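Long-range contact in L-2,4-diaminobutyric acid acetyltransferase (Geobacillus sp., PDB 6SLL), which catalyses the acetylation of L-2,4-diaminobutyric acid with acetyl coenzyme A, a step in the biosynthesis of the chemical chaperone ectoine: residues 33-38 and 68-73. Residues are numbered along the deposited sequence; the frame is centred on the assembly and turned at random.
Sequences WELIRD and GDIVGF
Leu35 reaches from the helix straight onto the strand backbone, ending between the side chains of Ile70 and Phe73. Its CG stands anti to the backbone N (chi1 175°), which carries the branch point out toward the strand; the two methyls are spread over successive peptide groups. CD1 lies over the start of the bend in the strand, 4.0 Å from Ile70 O and 4.1 Å from Val71 C. CD2 sits one step further along, 3.8 Å from Gly72 C, and touches the two flanking side chains as well: CB of Phe73 at 3.8 Å and, more loosely, CG2 of Ile70 at 4.2 Å. The leucine therefore packs on main-chain atoms as well as on side chains.

The bend is a classic beta bulge, where Val71 and Gly72 share Ala64 of the neighbouring strand 62-66 as their partner. It lets Ile70 and Phe73, three residues apart, both point toward the helix, while the CB of Val71 is directed away from it. In this GNAT-family acetyltransferase the contact lays helix 29-39 against strand 69-78 of the mixed central sheet; the axes of the two short segments come within 9.0 Å and cross at 71°.

One residue on, Ile36 starts out alongside the strand rather than at it, but its chain turns back and brings CD1 obliquely to the Phe73 ring, 4.3 Å from CD2. With Phe73 CG anti to its own N (chi1 177°), the ring is carried off the strand and past Ile36, its CD2 side nearest the CD1 methyl. Strand 85-93 adds to this apolar layer, with Ala92 touching both Leu35 and Ile36. Gln90, which lines the diaminobutyrate pocket, also packs on Ile36.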
loop_
_atom_site.group_PDB
_atom_site.type_symbol
_atom_site.label_atom_id
_atom_site.label_comp_id
_atom_site.label_asym_id
_atom_site.label_seq_id
_atom_site.Cartn_x
_atom_site.Cartn_y
_atom_site.Cartn_z
ATOM N N TRP B 33 2.428 13.173 -1.332
ATOM C CA TRP B 33 1.559 13.065 -2.473
ATOM C C TRP B 33 1.926 14.139 -3.527
ATOM O O TRP B 33 1.995 13.849 -4.713
ATOM C CB TRP B 33 0.121 13.152 -1.987
ATOM C CG TRP B 33 -0.922 13.115 -3.085
ATOM C CD1 TRP B 33 -1.435 12.024 -3.698
ATOM C CD2 TRP B 33 -1.540 14.276 -3.712
ATOM N NE1 TRP B 33 -2.358 12.408 -4.644
ATOM C CE2 TRP B 33 -2.450 13.767 -4.664
ATOM C CE3 TRP B 33 -1.438 15.636 -3.480
ATOM C CZ2 TRP B 33 -3.246 14.590 -5.400
ATOM C CZ3 TRP B 33 -2.268 16.469 -4.189
ATOM C CH2 TRP B 33 -3.130 15.964 -5.157
ATOM N N GLU B 34 2.080 15.369 -3.027
ATOM C CA GLU B 34 2.454 16.454 -3.957
ATOM C C GLU B 34 3.759 16.211 -4.651
ATOM O O GLU B 34 3.917 16.451 -5.883
ATOM C CB GLU B 34 2.486 17.790 -3.204
ATOM C CG GLU B 34 1.072 18.260 -2.784
ATOM C CD GLU B 34 1.045 19.462 -1.934
ATOM O OE1 GLU B 34 2.057 19.736 -1.275
ATOM O OE2 GLU B 34 -0.011 20.125 -1.900
ATOM N N LEU B 35 4.769 15.670 -3.903
ATOM C CA LEU B 35 6.058 15.305 -4.521
ATOM C C LEU B 35 5.896 14.271 -5.612
ATOM O O LEU B 35 6.404 14.405 -6.718
ATOM C CB LEU B 35 7.050 14.801 -3.442
ATOM C CG LEU B 35 8.355 14.289 -3.922
ATOM C CD1 LEU B 35 9.293 15.426 -4.237
ATOM C CD2 LEU B 35 9.066 13.449 -2.885
ATOM N N ILE B 36 5.120 13.205 -5.312
ATOM C CA ILE B 36 4.885 12.155 -6.314
ATOM C C ILE B 36 4.149 12.737 -7.505
ATOM O O ILE B 36 4.535 12.480 -8.664
ATOM C CB ILE B 36 4.129 10.988 -5.711
ATOM C CG1 ILE B 36 4.815 10.390 -4.476
ATOM C CG2 ILE B 36 3.817 9.918 -6.746
ATOM C CD1 ILE B 36 6.169 9.906 -4.743
ATOM N N ARG B 37 3.133 13.508 -7.269
ATOM C CA ARG B 37 2.456 14.048 -8.436
ATOM C C ARG B 37 3.279 14.933 -9.280
ATOM O O ARG B 37 3.201 14.829 -10.541
ATOM C CB ARG B 37 1.400 14.893 -7.962
ATOM C CG ARG B 37 0.740 15.711 -9.040
ATOM C CD ARG B 37 -0.164 16.839 -8.558
ATOM N NE ARG B 37 0.671 17.837 -7.909
ATOM C CZ ARG B 37 0.215 18.709 -6.979
ATOM N NH1 ARG B 37 -1.044 18.750 -6.623
ATOM N NH2 ARG B 37 1.109 19.519 -6.362
ATOM N N ASP B 38 4.136 15.683 -8.679
ATOM C CA ASP B 38 5.025 16.540 -9.455
ATOM C C ASP B 38 6.155 15.865 -10.207
ATOM O O ASP B 38 6.792 16.466 -11.061
ATOM C CB ASP B 38 5.494 17.652 -8.547
ATOM C CG ASP B 38 4.286 18.629 -8.156
ATOM O OD1 ASP B 38 3.226 18.581 -8.887
ATOM O OD2 ASP B 38 4.548 19.272 -7.134
ATOM N N GLY B 68 13.426 22.875 4.665
ATOM C CA GLY B 68 11.986 22.770 5.006
ATOM C C GLY B 68 11.049 22.138 4.058
ATOM O O GLY B 68 9.899 21.992 4.381
ATOM N N ASP B 69 11.580 21.856 2.838
ATOM C CA ASP B 69 10.776 21.272 1.753
ATOM C C ASP B 69 11.090 19.760 1.661
ATOM O O ASP B 69 12.242 19.371 1.759
ATOM C CB ASP B 69 11.146 21.877 0.373
ATOM C CG ASP B 69 10.760 23.256 0.236
ATOM O OD1 ASP B 69 9.880 23.748 1.015
ATOM O OD2 ASP B 69 11.596 23.907 -0.421
ATOM N N ILE B 70 10.048 18.947 1.487
ATOM C CA ILE B 70 10.265 17.523 1.179
ATOM C C ILE B 70 10.806 17.495 -0.240
ATOM O O ILE B 70 10.138 17.924 -1.188
ATOM C CB ILE B 70 9.026 16.657 1.465
ATOM C CG1 ILE B 70 8.726 16.610 3.021
ATOM C CG2 ILE B 70 9.258 15.271 0.873
ATOM C CD1 ILE B 70 7.405 15.890 3.343
ATOM N N VAL B 71 11.990 16.941 -0.408
ATOM C CA VAL B 71 12.642 16.807 -1.693
ATOM C C VAL B 71 12.838 15.384 -2.150
ATOM O O VAL B 71 13.287 15.143 -3.264
ATOM C CB VAL B 71 13.922 17.638 -1.777
ATOM C CG1 VAL B 71 13.634 19.150 -1.623
ATOM C CG2 VAL B 71 14.965 17.142 -0.829
ATOM N N GLY B 72 12.614 14.399 -1.244
ATOM C CA GLY B 72 12.775 12.997 -1.612
ATOM C C GLY B 72 11.895 12.143 -0.790
ATOM O O GLY B 72 11.576 12.436 0.384
ATOM N N PHE B 73 11.525 10.992 -1.360
ATOM C CA PHE B 73 10.704 9.963 -0.642
ATOM C C PHE B 73 11.068 8.620 -1.224
ATOM O O PHE B 73 11.226 8.454 -2.447
ATOM C CB PHE B 73 9.221 10.254 -0.834
ATOM C CG PHE B 73 8.294 9.239 -0.214
ATOM C CD1 PHE B 73 8.113 9.202 1.131
ATOM C CD2 PHE B 73 7.539 8.401 -0.999
ATOM C CE1 PHE B 73 7.215 8.331 1.713
ATOM C CE2 PHE B 73 6.619 7.518 -0.474
ATOM C CZ PHE B 73 6.463 7.489 0.896
#